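Local atomic coordinates of alginate lyase, family PL7 (PDB entry 4BE3), a protein that cleaves alginate, the polyuronate of brown algae, from its chain ends as an exolytic family PL7 lyase, probably by beta-elimination. Residues Asp280-Asp285 with Asn292-Glu297; Gln89-Ser94 with Ile123-Phe128; Tyr140-Lys145 with Ser219-Lys224; Tyr189-Tyr194 with Met198-Ser203. All coordinates share one frame; numbering follows the deposited sequence.

Contact 1 (Asp280-Asp285 with Asn292-Glu297); sequences DVYDGD and NGSYAE
Asp280 and Tyr282 sit in an irregular loop that faces Asn292 and Ser294, where the chain passes through an inverse gamma turn centred on Ser294 before settling into a strand at Tyr295. The one direct hydrogen bond between the segments runs from Ser294 OG to the carbonyl O of Asp280, at 2.6 Å. The hydroxyl approaches from above the carbonyl plane, 37° out of it. With CG anti to its carbonyl carbon (chi1 -61°), Tyr282 brings its ring edge to the same OG, 3.6 Å from CE2. At the far end of that ring, Tyr282 OH packs against CB of Asn292 at 3.2 Å, the two side chains crossing at about a right angle. A water joins three of the residues: it donates to Asp280 OD2 at 2.8 Å, bonds with Tyr282 OH at 2.9 Å, and makes a weak third bond to Asn292 O. Cutting the tyrosine back to an alanine would probably cost this water one of its anchors and leave Asn292 CB and the Ser294 hydroxyl without the ring they rest against. Helix 286-291 links the two segments, opened by Asp285 as its N-cap; its Gln289 touches Val281, Tyr282 and Ser294. Asn53, after strand 44-52, and Ser94, after strand 80-90, also touch Ser294.

Contact 2 (Gln89-Ser94 with Ile123-Phe128); sequences QHVSTS and IFYKKF
Val91 meets Tyr125 and Lys127 with its two methyl branches, and this is the tight part of the contact. CG1 comes in at the edge of the Tyr125 ring, in its plane, 3.8 Å from CD1, the two side chains crossing at about a right angle. Tyr125 reaches this spot because its CG stands opposite the backbone N (chi1 169°), which lays the ring edge against the valine; its hydroxyl is tied off beyond the contact, on the carbonyl O of Ile181. The other branch, CG2, rests 3.7 Å from the carbonyl O of Lys127 and further from that residue's CB, at 4.2 Å. The main chains are held more loosely. Even at their nearest, Val91 and Lys127, the CA atoms are 7.1 Å apart, and a water links the two chains, donating to Ser92 O at 2.8 Å and to Lys127 O at 2.9 Å. Other polar groups are met within their own segment or beyond it: Ser92 OG donates to Ser94 O and also bonds Asn53 ND2, while the Lys127 chain curls back at its last two torsions (75° and 60°) to place NZ 2.9 Å from Phe128 O. His131 O takes a second bond from the same NZ, so the buried ammonium is gripped by two carbonyls. The chain just past strand 80-90, whose classic beta bulge at Gln89 and His90 faces Glu297, thus packs through Val91 on the end of strand 121-126 of the other sheet, as in the facing sheets of a PL7 beta-jelly roll.

Contact 3 (Tyr140-Lys145 with Ser219-Lys224); sequences YEINTK and SNFTKK
Phe221 packs against Tyr140 and Ile142, joining segment 219-224 to the end of strand 133-141. Its CD2 lies 3.7 Å from the Ile142 CG2 methyl, and CE2 is 4.1 Å from Tyr140 CD2. That tyrosine carbon sits at the edge of the phenylalanine ring, near its plane, while the tyrosine and phenylalanine run alongside one another, pointing opposite ways. With CG opposite its own carbonyl carbon (chi1 -58°), Phe221 swings its ring back over the preceding residue, so that CB of Asn220 lies above the ring centre on one face.

The polar interactions run beside this patch. Ser219 OG accepts the backbone N-H of Phe221 at 2.8 Å, nearly straight at 161°, forming an ST turn at Ser219-Phe221, just ahead of the phenylalanine's side chain. Between the segments the polar link is indirect: Glu244 is hydrogen-bonded to Tyr140 OH through one carboxylate oxygen and to Ser219 OG through the other.

Around the contact, Trp152 packs edge-to-face with Phe221 and lies against Ile142, whose backbone it also bonds. Lys214, on strand 210-215, touches Phe221 and makes a cation-pi contact with Tyr140, bringing the second sheet up to this corner.

Contact 4 (Tyr189-Tyr194 with Met198-Ser203); sequences YEINVY and MYLTFS
Glu190 pairs with Thr201, and Asn192 with Tyr199, as the two hydrogen-bonded pairs of an antiparallel ladder whose short strands run at 161° to each other. Tyr199 N to Asn192 O is the straightest of the four backbone bonds, 2.8 Å at 174°. Between these rungs, CA-H groups of Tyr189, Met198 and Leu200 lean on carbonyls of the ladder. Side chains sort by face. On one, Ile191 CG2 lies alongside Leu200 CD2 at 3.9 Å and Met198 CG at 4.0 Å, while Tyr189 CB comes within 3.7 Å of Phe202 CE1. On the other, Tyr199 CG lies anti to the carbonyl carbon (chi1 -63°), which brings the ring edge to Asn192 O, 3.4 Å from CD2, and to CB of Tyr194.

Waters position the polar ends. One donates to Glu190 OE2 and Tyr199 O and accepts from Thr201 OG1, bridging the glutamate and threonine, which lie side by side without a direct bond. Another joins Tyr199 OH to Tyr194 O near the turn. With a valine in place of Tyr199, that water would probably lose its side-chain partner, and the Tyr194 CB its aromatic edge.

Further out, Asn192 ND2 bonds to Ser309 O, Tyr189 OH holds Val107 O, and Ile121 and Ile123 of the facing sheet cover Met198, Leu200 and Phe202. Joined by a short turn, strands 187-194 and 197-203 form a beta hairpin with an apolar inner face, flanked by strands 80-90 and 210-215 within one sheet of the jelly roll.

Overall arrangement
Along the chain contact 2 comes first, then contact 4, nested in the loop that contact 3 closes, and contact 1 last. Contacts 1 and 4 both reach the seven-stranded sheet, their centres about 32 Å apart on opposite sides of the chain's centre; contacts 2 and 3 share the other sheet through neighbouring strands 121-126 and 133-141. Contact 2 reaches both sheets: its strand 80-90 is bonded to strand 295-306 of contact 1, while Ile123 of 121-126 packs across on Tyr189, Ile191 and Phe202 of contact 4. The contacts thus span the sandwich from outer loops to inner core, while the bound tartrate sits with His111, Tyr255 and Lys257 on the larger sheet.

Contact 1 (Asp280-Asp285 with Asn292-Glu297)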
# COMPACT_ATOMS: atom_id res chain seq x y z
N ASP A 280 -2.74 -0.28 -40.24
CA ASP A 280 -3.14 -1.53 -40.90
C ASP A 280 -3.32 -2.59 -39.81
O ASP A 280 -2.36 -2.77 -39.03
CB ASP A 280 -1.95 -1.98 -41.80
CG ASP A 280 -1.82 -1.07 -43.05
OD1 ASP A 280 -2.79 -0.37 -43.42
OD2 ASP A 280 -0.69 -1.02 -43.51
N VAL A 281 -4.52 -3.22 -39.73
CA VAL A 281 -4.75 -4.19 -38.60
C VAL A 281 -5.21 -5.54 -39.19
O VAL A 281 -5.54 -6.40 -38.41
CB VAL A 281 -5.82 -3.69 -37.55
CG1 VAL A 281 -5.25 -2.42 -36.89
CG2 VAL A 281 -7.20 -3.39 -38.27
N TYR A 282 -5.33 -5.65 -40.54
CA TYR A 282 -5.63 -7.03 -41.20
C TYR A 282 -6.84 -7.68 -40.54
O TYR A 282 -6.80 -8.87 -40.13
CB TYR A 282 -4.38 -7.90 -41.06
CG TYR A 282 -3.21 -7.27 -41.78
CD1 TYR A 282 -3.04 -7.44 -43.19
CD2 TYR A 282 -2.33 -6.36 -41.09
CE1 TYR A 282 -1.99 -6.79 -43.89
CE2 TYR A 282 -1.27 -5.72 -41.75
CZ TYR A 282 -1.13 -5.93 -43.19
OH TYR A 282 -0.06 -5.29 -43.79
N ASP A 283 -7.89 -6.88 -40.35
CA ASP A 283 -9.15 -7.31 -39.78
C ASP A 283 -9.01 -8.08 -38.42
O ASP A 283 -9.78 -9.01 -38.08
CB ASP A 283 -9.89 -8.17 -40.87
CG ASP A 283 -11.37 -8.45 -40.50
OD1 ASP A 283 -12.00 -7.61 -39.79
OD2 ASP A 283 -11.87 -9.54 -40.88
N GLY A 284 -8.00 -7.71 -37.62
CA GLY A 284 -7.88 -8.30 -36.33
C GLY A 284 -7.08 -9.60 -36.30
O GLY A 284 -6.93 -10.21 -35.21
N ASP A 285 -6.52 -10.00 -37.43
CA ASP A 285 -5.83 -11.29 -37.46
C ASP A 285 -4.46 -11.11 -36.87
O ASP A 285 -3.60 -10.45 -37.45
CB ASP A 285 -5.70 -11.72 -38.93
CG ASP A 285 -5.04 -13.08 -39.10
OD1 ASP A 285 -3.94 -13.39 -38.63
OD2 ASP A 285 -5.62 -13.85 -39.89
N ASN A 292 3.41 -8.44 -40.58
CA ASN A 292 3.50 -7.20 -41.46
C ASN A 292 3.78 -5.94 -40.61
O ASN A 292 3.41 -4.81 -41.01
CB ASN A 292 2.17 -7.02 -42.21
CG ASN A 292 2.00 -8.07 -43.33
OD1 ASN A 292 1.39 -9.14 -43.12
ND2 ASN A 292 2.65 -7.85 -44.41
N GLY A 293 4.39 -6.08 -39.43
CA GLY A 293 4.80 -4.86 -38.72
C GLY A 293 3.72 -4.18 -37.89
O GLY A 293 3.97 -3.08 -37.39
N SER A 294 2.54 -4.76 -37.78
CA SER A 294 1.42 -4.11 -37.14
C SER A 294 1.37 -4.60 -35.67
O SER A 294 0.37 -5.19 -35.18
CB SER A 294 0.15 -4.46 -37.89
OG SER A 294 0.06 -3.70 -39.06
N TYR A 295 2.43 -4.23 -34.94
CA TYR A 295 2.48 -4.61 -33.52
C TYR A 295 3.53 -3.83 -32.79
O TYR A 295 4.36 -3.08 -33.40
CB TYR A 295 2.86 -6.13 -33.41
CG TYR A 295 4.25 -6.44 -33.91
CD1 TYR A 295 4.50 -6.68 -35.24
CD2 TYR A 295 5.32 -6.54 -33.00
CE1 TYR A 295 5.77 -7.02 -35.73
CE2 TYR A 295 6.64 -6.86 -33.48
CZ TYR A 295 6.82 -7.10 -34.82
OH TYR A 295 8.09 -7.44 -35.28
N ALA A 296 3.50 -3.97 -31.42
CA ALA A 296 4.54 -3.34 -30.68
C ALA A 296 5.18 -4.43 -29.83
O ALA A 296 4.53 -5.43 -29.51
CB ALA A 296 3.86 -2.31 -29.70
N GLU A 297 6.43 -4.24 -29.48
CA GLU A 297 7.12 -5.24 -28.74
C GLU A 297 8.18 -4.60 -27.85
O GLU A 297 8.97 -3.75 -28.32
CB GLU A 297 7.85 -6.16 -29.78
CG GLU A 297 8.66 -7.30 -29.01
CD GLU A 297 9.31 -8.28 -29.97
OE1 GLU A 297 8.74 -8.43 -31.11
OE2 GLU A 297 10.36 -8.92 -29.66
O HOH W 1 1.29 -2.92 -42.93

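Contact 2 (Gln89-Ser94 with Ile123-Phe128)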
# COMPACT_ATOMS: atom_id res chain seq x y z
N GLN A 89 11.55 -2.77 -28.99
CA GLN A 89 12.08 -3.54 -30.15
C GLN A 89 11.21 -3.20 -31.35
O GLN A 89 11.68 -3.40 -32.45
CB GLN A 89 12.04 -5.05 -29.93
CG GLN A 89 13.02 -5.41 -28.77
CD GLN A 89 14.50 -5.27 -29.18
OE1 GLN A 89 14.90 -4.25 -29.63
NE2 GLN A 89 15.32 -6.30 -28.95
N HIS A 90 9.95 -2.78 -31.18
CA HIS A 90 9.16 -2.61 -32.36
C HIS A 90 7.95 -1.75 -32.03
O HIS A 90 7.42 -1.92 -30.95
CB HIS A 90 8.64 -3.98 -32.86
CG HIS A 90 8.17 -3.91 -34.29
ND1 HIS A 90 6.89 -3.55 -34.67
CD2 HIS A 90 8.92 -4.06 -35.46
CE1 HIS A 90 6.82 -3.61 -36.06
NE2 HIS A 90 8.06 -3.91 -36.53
N VAL A 91 7.55 -0.77 -32.92
CA VAL A 91 6.25 -0.10 -32.84
C VAL A 91 5.56 -0.26 -34.19
O VAL A 91 6.19 -0.72 -35.15
CB VAL A 91 6.40 1.42 -32.57
CG1 VAL A 91 6.92 1.66 -31.09
CG2 VAL A 91 7.38 2.03 -33.61
N SER A 92 4.28 0.12 -34.26
CA SER A 92 3.61 -0.14 -35.56
C SER A 92 4.33 0.58 -36.68
O SER A 92 4.69 1.77 -36.55
CB SER A 92 2.20 0.41 -35.51
OG SER A 92 1.60 0.15 -36.75
N THR A 93 4.48 -0.11 -37.83
CA THR A 93 5.06 0.57 -39.03
C THR A 93 3.98 1.19 -39.86
O THR A 93 4.31 1.63 -40.93
CB THR A 93 5.76 -0.51 -39.92
OG1 THR A 93 4.86 -1.58 -40.17
CG2 THR A 93 6.95 -1.09 -39.10
N SER A 94 2.70 1.12 -39.48
CA SER A 94 1.67 1.89 -40.22
C SER A 94 0.84 2.70 -39.23
O SER A 94 0.88 2.47 -38.01
CB SER A 94 0.74 0.90 -40.93
OG SER A 94 0.16 -0.05 -40.03
N ILE A 123 3.97 6.51 -19.78
CA ILE A 123 5.31 6.79 -20.43
C ILE A 123 5.20 6.10 -21.79
O ILE A 123 4.95 4.88 -21.93
CB ILE A 123 6.44 6.16 -19.60
CG1 ILE A 123 6.43 6.83 -18.18
CG2 ILE A 123 7.76 6.30 -20.30
CD1 ILE A 123 7.46 6.03 -17.24
N PHE A 124 5.56 6.91 -22.83
CA PHE A 124 5.47 6.42 -24.23
C PHE A 124 6.86 6.33 -24.85
O PHE A 124 7.74 7.16 -24.54
CB PHE A 124 4.77 7.54 -25.06
CG PHE A 124 3.29 7.68 -24.82
CD1 PHE A 124 2.75 8.28 -23.64
CD2 PHE A 124 2.42 7.27 -25.90
CE1 PHE A 124 1.37 8.46 -23.49
CE2 PHE A 124 1.05 7.52 -25.73
CZ PHE A 124 0.52 8.05 -24.58
N TYR A 125 6.95 5.45 -25.86
CA TYR A 125 8.10 5.48 -26.79
C TYR A 125 7.34 5.57 -28.15
O TYR A 125 6.44 4.78 -28.43
CB TYR A 125 8.91 4.16 -26.69
CG TYR A 125 9.92 4.09 -27.84
CD1 TYR A 125 9.56 3.61 -29.12
CD2 TYR A 125 11.21 4.56 -27.63
CE1 TYR A 125 10.52 3.58 -30.12
CE2 TYR A 125 12.22 4.48 -28.62
CZ TYR A 125 11.80 4.03 -29.86
OH TYR A 125 12.76 4.05 -30.89
N LYS A 126 7.75 6.58 -28.99
CA LYS A 126 7.10 6.75 -30.30
C LYS A 126 8.22 6.89 -31.38
O LYS A 126 9.21 7.64 -31.17
CB LYS A 126 6.30 8.00 -30.20
CG LYS A 126 5.64 8.36 -31.63
CD LYS A 126 4.73 9.57 -31.37
CE LYS A 126 4.27 10.11 -32.79
NZ LYS A 126 3.37 11.32 -32.57
N LYS A 127 8.05 6.17 -32.51
CA LYS A 127 9.13 6.30 -33.53
C LYS A 127 8.41 6.26 -34.88
O LYS A 127 7.71 5.33 -35.19
CB LYS A 127 10.18 5.17 -33.40
CG LYS A 127 11.36 5.42 -34.40
CD LYS A 127 12.29 4.23 -34.52
CE LYS A 127 11.68 3.13 -35.34
NZ LYS A 127 11.36 3.56 -36.80
N PHE A 128 8.62 7.33 -35.68
CA PHE A 128 8.04 7.29 -37.05
C PHE A 128 8.68 6.24 -37.94
O PHE A 128 9.84 5.83 -37.77
CB PHE A 128 8.28 8.68 -37.67
CG PHE A 128 7.44 9.79 -36.96
CD1 PHE A 128 6.07 9.94 -37.31
CD2 PHE A 128 8.02 10.57 -35.94
CE1 PHE A 128 5.30 10.94 -36.70
CE2 PHE A 128 7.22 11.55 -35.27
CZ PHE A 128 5.84 11.73 -35.60
O HOH W 2 6.91 3.32 -37.07

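Contact 3 (Tyr140-Lys145 with Ser219-Lys224)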
# COMPACT_ATOMS: atom_id res chain seq x y z
N TYR A 140 0.45 13.33 -18.60
CA TYR A 140 -0.34 13.40 -17.34
C TYR A 140 -1.76 13.57 -17.84
O TYR A 140 -2.01 14.52 -18.64
CB TYR A 140 0.10 14.69 -16.60
CG TYR A 140 -0.83 14.92 -15.41
CD1 TYR A 140 -0.61 14.17 -14.22
CD2 TYR A 140 -1.87 15.88 -15.49
CE1 TYR A 140 -1.41 14.39 -13.11
CE2 TYR A 140 -2.73 16.10 -14.38
CZ TYR A 140 -2.45 15.29 -13.21
OH TYR A 140 -3.33 15.51 -12.09
N GLU A 141 -2.75 12.75 -17.38
CA GLU A 141 -4.11 13.00 -17.81
C GLU A 141 -4.86 13.67 -16.67
O GLU A 141 -4.71 13.24 -15.46
CB GLU A 141 -4.70 11.65 -18.12
CG GLU A 141 -6.21 11.80 -18.46
CD GLU A 141 -6.71 10.46 -18.98
OE1 GLU A 141 -6.37 9.32 -18.47
OE2 GLU A 141 -7.52 10.52 -19.96
N ILE A 142 -5.65 14.73 -16.92
CA ILE A 142 -6.32 15.38 -15.80
C ILE A 142 -7.37 14.49 -15.18
O ILE A 142 -8.00 13.68 -15.83
CB ILE A 142 -6.93 16.77 -16.21
CG1 ILE A 142 -7.80 16.59 -17.46
CG2 ILE A 142 -5.82 17.82 -16.46
CD1 ILE A 142 -8.83 17.79 -17.62
N ASN A 143 -7.52 14.61 -13.84
CA ASN A 143 -8.66 13.95 -13.24
C ASN A 143 -9.89 14.90 -13.32
O ASN A 143 -10.09 15.73 -12.43
CB ASN A 143 -8.31 13.66 -11.76
CG ASN A 143 -9.29 12.62 -11.15
OD1 ASN A 143 -9.26 12.31 -9.92
ND2 ASN A 143 -10.07 12.03 -11.99
N THR A 144 -10.56 14.83 -14.47
CA THR A 144 -11.48 15.88 -14.92
C THR A 144 -12.53 16.18 -13.84
O THR A 144 -13.06 15.25 -13.24
CB THR A 144 -12.24 15.35 -16.14
OG1 THR A 144 -11.29 14.71 -17.00
CG2 THR A 144 -12.93 16.53 -16.96
N LYS A 145 -12.77 17.46 -13.59
CA LYS A 145 -13.89 17.88 -12.68
C LYS A 145 -15.10 17.68 -13.50
O LYS A 145 -15.23 18.26 -14.54
CB LYS A 145 -13.66 19.33 -12.26
CG LYS A 145 -14.66 19.86 -11.21
CD LYS A 145 -14.45 21.37 -11.20
CE LYS A 145 -15.67 22.11 -10.66
NZ LYS A 145 -15.73 21.80 -9.20
N SER A 219 -4.02 20.27 -8.13
CA SER A 219 -4.01 20.43 -9.60
C SER A 219 -3.41 21.80 -10.01
O SER A 219 -3.68 22.80 -9.37
CB SER A 219 -5.46 20.42 -10.04
OG SER A 219 -5.50 20.70 -11.43
N ASN A 220 -2.72 21.84 -11.15
CA ASN A 220 -2.28 23.04 -11.82
C ASN A 220 -3.31 23.50 -12.84
O ASN A 220 -3.06 24.51 -13.57
CB ASN A 220 -1.00 22.73 -12.69
CG ASN A 220 0.30 22.51 -11.87
OD1 ASN A 220 0.48 23.11 -10.78
ND2 ASN A 220 1.25 21.61 -12.39
N PHE A 221 -4.42 22.75 -12.98
CA PHE A 221 -5.29 22.93 -14.16
C PHE A 221 -6.75 23.18 -13.77
O PHE A 221 -7.63 22.53 -14.34
CB PHE A 221 -5.16 21.67 -15.13
CG PHE A 221 -3.75 21.44 -15.58
CD1 PHE A 221 -2.99 22.48 -16.21
CD2 PHE A 221 -3.15 20.22 -15.38
CE1 PHE A 221 -1.69 22.25 -16.65
CE2 PHE A 221 -1.83 19.96 -15.86
CZ PHE A 221 -1.09 20.97 -16.47
N THR A 222 -6.99 24.09 -12.83
CA THR A 222 -8.35 24.14 -12.20
C THR A 222 -9.25 25.14 -12.95
O THR A 222 -10.43 25.20 -12.66
CB THR A 222 -8.27 24.49 -10.72
OG1 THR A 222 -7.67 25.78 -10.63
CG2 THR A 222 -7.27 23.54 -9.99
N LYS A 223 -8.69 25.90 -13.92
CA LYS A 223 -9.57 26.73 -14.79
C LYS A 223 -9.14 26.84 -16.21
O LYS A 223 -7.97 26.48 -16.56
CB LYS A 223 -9.78 28.11 -14.22
CG LYS A 223 -8.63 28.69 -13.46
CD LYS A 223 -9.18 29.03 -12.05
CE LYS A 223 -8.55 30.29 -11.47
NZ LYS A 223 -7.26 30.45 -12.23
N LYS A 224 -10.04 27.37 -17.05
CA LYS A 224 -9.77 27.37 -18.50
C LYS A 224 -8.48 28.07 -18.86
O LYS A 224 -7.74 27.59 -19.74
CB LYS A 224 -10.92 27.96 -19.29
CG LYS A 224 -12.16 27.09 -19.19
CD LYS A 224 -12.25 26.12 -20.36
CE LYS A 224 -13.39 25.14 -20.10
NZ LYS A 224 -14.59 25.91 -19.68

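Contact 4 (Tyr189-Tyr194 with Met198-Ser203)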
# COMPACT_ATOMS: atom_id res chain seq x y z
N TYR A 189 13.38 3.93 -16.42
CA TYR A 189 12.56 4.92 -15.83
C TYR A 189 12.34 4.51 -14.36
O TYR A 189 12.44 3.29 -13.98
CB TYR A 189 11.23 5.13 -16.59
CG TYR A 189 10.33 3.97 -16.63
CD1 TYR A 189 9.52 3.65 -15.46
CD2 TYR A 189 10.05 3.31 -17.82
CE1 TYR A 189 8.56 2.60 -15.47
CE2 TYR A 189 9.08 2.22 -17.87
CZ TYR A 189 8.36 1.89 -16.65
OH TYR A 189 7.41 0.88 -16.79
N GLU A 190 12.09 5.51 -13.59
CA GLU A 190 11.55 5.30 -12.23
C GLU A 190 10.41 6.21 -12.01
O GLU A 190 10.54 7.45 -12.28
CB GLU A 190 12.68 5.66 -11.23
CG GLU A 190 12.21 5.49 -9.73
CD GLU A 190 13.34 5.83 -8.76
OE1 GLU A 190 14.27 5.05 -8.58
OE2 GLU A 190 13.38 7.01 -8.30
N ILE A 191 9.29 5.67 -11.50
CA ILE A 191 8.18 6.51 -11.12
C ILE A 191 8.12 6.34 -9.54
O ILE A 191 7.82 5.24 -9.09
CB ILE A 191 6.87 5.99 -11.63
CG1 ILE A 191 6.98 5.88 -13.22
CG2 ILE A 191 5.66 6.95 -11.15
CD1 ILE A 191 5.73 5.15 -13.81
N ASN A 192 8.47 7.42 -8.85
CA ASN A 192 8.52 7.39 -7.34
C ASN A 192 7.49 8.31 -6.79
O ASN A 192 7.63 9.57 -6.86
CB ASN A 192 9.96 7.83 -7.00
CG ASN A 192 10.11 8.01 -5.47
OD1 ASN A 192 9.33 7.38 -4.74
ND2 ASN A 192 10.98 8.90 -5.01
N VAL A 193 6.38 7.77 -6.27
CA VAL A 193 5.33 8.65 -5.73
C VAL A 193 5.52 8.61 -4.21
O VAL A 193 5.43 7.53 -3.63
CB VAL A 193 3.90 8.17 -6.07
CG1 VAL A 193 2.87 9.09 -5.42
CG2 VAL A 193 3.76 8.22 -7.69
N TYR A 194 5.87 9.73 -3.66
CA TYR A 194 6.11 9.85 -2.20
C TYR A 194 5.28 10.96 -1.63
O TYR A 194 5.42 12.14 -2.05
CB TYR A 194 7.61 10.10 -2.01
CG TYR A 194 7.95 10.19 -0.54
CD1 TYR A 194 7.85 9.05 0.25
CD2 TYR A 194 8.31 11.40 0.02
CE1 TYR A 194 8.17 9.13 1.63
CE2 TYR A 194 8.61 11.51 1.41
CZ TYR A 194 8.54 10.37 2.15
OH TYR A 194 8.85 10.45 3.49
N MET A 198 4.83 12.92 -7.40
CA MET A 198 5.38 11.95 -8.30
C MET A 198 6.74 12.53 -8.78
O MET A 198 6.75 13.61 -9.39
CB MET A 198 4.41 11.82 -9.55
CG MET A 198 5.06 10.86 -10.59
SD MET A 198 3.71 10.41 -11.77
CE MET A 198 3.36 12.03 -12.64
N TYR A 199 7.83 11.84 -8.49
CA TYR A 199 9.15 12.21 -8.89
C TYR A 199 9.57 11.18 -9.96
O TYR A 199 9.65 9.92 -9.73
CB TYR A 199 10.12 12.02 -7.68
CG TYR A 199 9.75 12.92 -6.55
CD1 TYR A 199 10.13 14.27 -6.55
CD2 TYR A 199 9.00 12.42 -5.49
CE1 TYR A 199 9.79 15.17 -5.49
CE2 TYR A 199 8.63 13.28 -4.39
CZ TYR A 199 9.05 14.64 -4.43
OH TYR A 199 8.68 15.45 -3.43
N LEU A 200 9.88 11.66 -11.20
CA LEU A 200 10.28 10.78 -12.27
C LEU A 200 11.74 10.91 -12.56
O LEU A 200 12.29 12.03 -12.44
CB LEU A 200 9.47 11.20 -13.58
CG LEU A 200 7.98 11.27 -13.34
CD1 LEU A 200 7.39 11.74 -14.79
CD2 LEU A 200 7.44 9.86 -13.03
N THR A 201 12.33 9.74 -12.91
CA THR A 201 13.75 9.82 -13.35
C THR A 201 13.83 9.00 -14.58
O THR A 201 13.47 7.78 -14.56
CB THR A 201 14.70 9.27 -12.28
OG1 THR A 201 14.43 9.99 -11.05
CG2 THR A 201 16.26 9.47 -12.64
N PHE A 202 14.50 9.50 -15.60
CA PHE A 202 14.74 8.73 -16.82
C PHE A 202 16.21 8.72 -17.19
O PHE A 202 16.81 9.79 -17.11
CB PHE A 202 14.01 9.47 -18.01
CG PHE A 202 12.52 9.41 -17.90
CD1 PHE A 202 11.85 8.31 -18.47
CD2 PHE A 202 11.86 10.45 -17.27
CE1 PHE A 202 10.45 8.27 -18.47
CE2 PHE A 202 10.43 10.45 -17.24
CZ PHE A 202 9.75 9.32 -17.83
N SER A 203 16.78 7.55 -17.46
CA SER A 203 18.23 7.54 -17.74
C SER A 203 18.50 6.57 -18.87
O SER A 203 17.74 5.61 -19.12
CB SER A 203 18.98 7.11 -16.43
OG SER A 203 18.62 5.78 -16.10
O HOH W 3 12.35 9.12 -9.52
O HOH W 4 7.00 14.21 -1.48